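Local coordinates for protein Phenolphthiocerol/phthiocerol polyketide synthase subunit C (Mycobacterium tuberculosis H37Rv, PDB 8QZI) that probably carries growing acyl chains on a phosphopantetheine arm through its acyl carrier protein domain during phthiocerol and phenolphthiocerol synthesis, at residues F[88-92]-F[104-108]. Residues are numbered along the deposited sequence; the frame is centred on the assembly and turned at random.
Sequences GLELR and PVALV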
loop_
_atom_site.group_PDB
_atom_site.type_symbol
_atom_site.label_atom_id
_atom_site.label_comp_id
_atom_site.label_asym_id
_atom_site.label_seq_id
_atom_site.Cartn_x
_atom_site.Cartn_y
_atom_site.Cartn_z
ATOM N N GLY F 88 -5.924 -1.470 7.663
ATOM C CA GLY F 88 -5.214 -2.503 8.405
ATOM C C GLY F 88 -4.232 -1.971 9.429
ATOM O O GLY F 88 -3.889 -2.685 10.381
ATOM N N LEU F 89 -3.755 -0.740 9.241
ATOM C CA LEU F 89 -3.010 -0.064 10.293
ATOM C C LEU F 89 -3.952 0.548 11.316
ATOM O O LEU F 89 -3.577 0.700 12.484
ATOM C CB LEU F 89 -2.089 1.004 9.695
ATOM C CG LEU F 89 -0.886 0.495 8.890
ATOM C CD1 LEU F 89 -0.338 1.602 8.028
ATOM C CD2 LEU F 89 0.199 -0.042 9.807
ATOM N N GLU F 90 -5.174 0.885 10.904
ATOM C CA GLU F 90 -6.180 1.275 11.880
ATOM C C GLU F 90 -6.586 0.085 12.727
ATOM O O GLU F 90 -6.749 0.213 13.944
ATOM C CB GLU F 90 -7.401 1.883 11.184
ATOM C CG GLU F 90 -7.138 3.208 10.439
ATOM C CD GLU F 90 -8.379 3.726 9.721
ATOM O OE1 GLU F 90 -9.483 3.662 10.314
ATOM O OE2 GLU F 90 -8.258 4.184 8.558
ATOM N N LEU F 91 -6.716 -1.088 12.108
ATOM C CA LEU F 91 -7.188 -2.254 12.843
ATOM C C LEU F 91 -6.221 -2.636 13.961
ATOM O O LEU F 91 -6.632 -2.813 15.118
ATOM C CB LEU F 91 -7.406 -3.437 11.899
ATOM C CG LEU F 91 -7.614 -4.752 12.657
ATOM C CD1 LEU F 91 -8.928 -4.729 13.449
ATOM C CD2 LEU F 91 -7.532 -5.958 11.751
ATOM N N ARG F 92 -4.932 -2.783 13.635
ATOM C CA ARG F 92 -3.963 -3.289 14.601
ATOM C C ARG F 92 -3.319 -2.187 15.433
ATOM O O ARG F 92 -2.404 -2.479 16.211
ATOM C CB ARG F 92 -2.885 -4.130 13.906
ATOM C CG ARG F 92 -1.781 -3.349 13.236
ATOM C CD ARG F 92 -0.508 -3.362 14.059
ATOM N NE ARG F 92 -0.297 -2.086 14.734
ATOM C CZ ARG F 92 0.838 -1.736 15.329
ATOM N NH1 ARG F 92 1.868 -2.569 15.324
ATOM N NH2 ARG F 92 0.951 -0.554 15.924
ATOM N N PRO F 104 3.762 -6.781 16.081
ATOM C CA PRO F 104 4.259 -6.237 14.809
ATOM C C PRO F 104 3.181 -5.610 13.933
ATOM O O PRO F 104 1.992 -5.931 14.014
ATOM C CB PRO F 104 4.874 -7.462 14.121
ATOM C CG PRO F 104 4.177 -8.630 14.739
ATOM C CD PRO F 104 3.968 -8.237 16.167
ATOM N N VAL F 105 3.642 -4.710 13.055
ATOM C CA VAL F 105 2.771 -4.040 12.090
ATOM C C VAL F 105 2.558 -4.855 10.821
ATOM O O VAL F 105 1.641 -4.542 10.046
ATOM C CB VAL F 105 3.321 -2.648 11.707
ATOM C CG1 VAL F 105 3.709 -1.853 12.953
ATOM C CG2 VAL F 105 4.502 -2.769 10.742
ATOM N N ALA F 106 3.369 -5.889 10.578
ATOM C CA ALA F 106 3.132 -6.759 9.427
ATOM C C ALA F 106 1.726 -7.354 9.475
ATOM O O ALA F 106 0.965 -7.263 8.504
ATOM C CB ALA F 106 4.189 -7.861 9.375
ATOM N N LEU F 107 1.371 -7.974 10.602
ATOM C CA LEU F 107 0.008 -8.418 10.872
ATOM C C LEU F 107 -0.574 -9.255 9.739
ATOM O O LEU F 107 -0.079 -10.353 9.461
ATOM C CB LEU F 107 -0.894 -7.216 11.138
ATOM C CG LEU F 107 -2.186 -7.589 11.848
ATOM C CD1 LEU F 107 -1.880 -8.071 13.248
ATOM C CD2 LEU F 107 -3.117 -6.404 11.867
ATOM N N VAL F 108 -1.625 -8.750 9.084
ATOM C CA VAL F 108 -2.320 -9.505 8.045
ATOM C C VAL F 108 -1.406 -9.881 6.887
ATOM O O VAL F 108 -1.795 -10.684 6.032
ATOM C CB VAL F 108 -3.546 -8.723 7.518
ATOM C CG1 VAL F 108 -3.199 -7.988 6.221
ATOM C CG2 VAL F 108 -4.732 -9.661 7.314
#
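R92 lies across V105 and L107 at a slant, its bent chain reaching from helix 85-98 to the segment 104-108 in this acyl carrier protein fold, a small helical domain of the phosphopantetheine-attachment family. CG of R92 stands between the backbone N and the carbonyl carbon (chi1 80°), and further bends at chi2 and chi3 carry the guanidinium across to V105. R92 CD passes P104 O at 3.6 Å, while the carbonyl carbon C of P104 lies at the edge of the guanidinium, near its plane. The isopropyl group of V105 meets the same group obliquely, V105 CG1 lying 3.7 Å from R92 CZ. Two residues on, the CB of L107 is directed toward the helix, with CG anti to the backbone N (chi1 -162°), and L107 CD2 comes within 4.1 Å of G88 O. L91 touches the same methyl and also packs on E61 and I62 of helix 52-66. No hydrogen bond crosses between the segments; the contacts are van der Waals, several of them loose. L89 and V105 each also pack on an aromatic side chain of the chain of another protein, and between them L89 CD2 lies 4.5 Å from V105 CB.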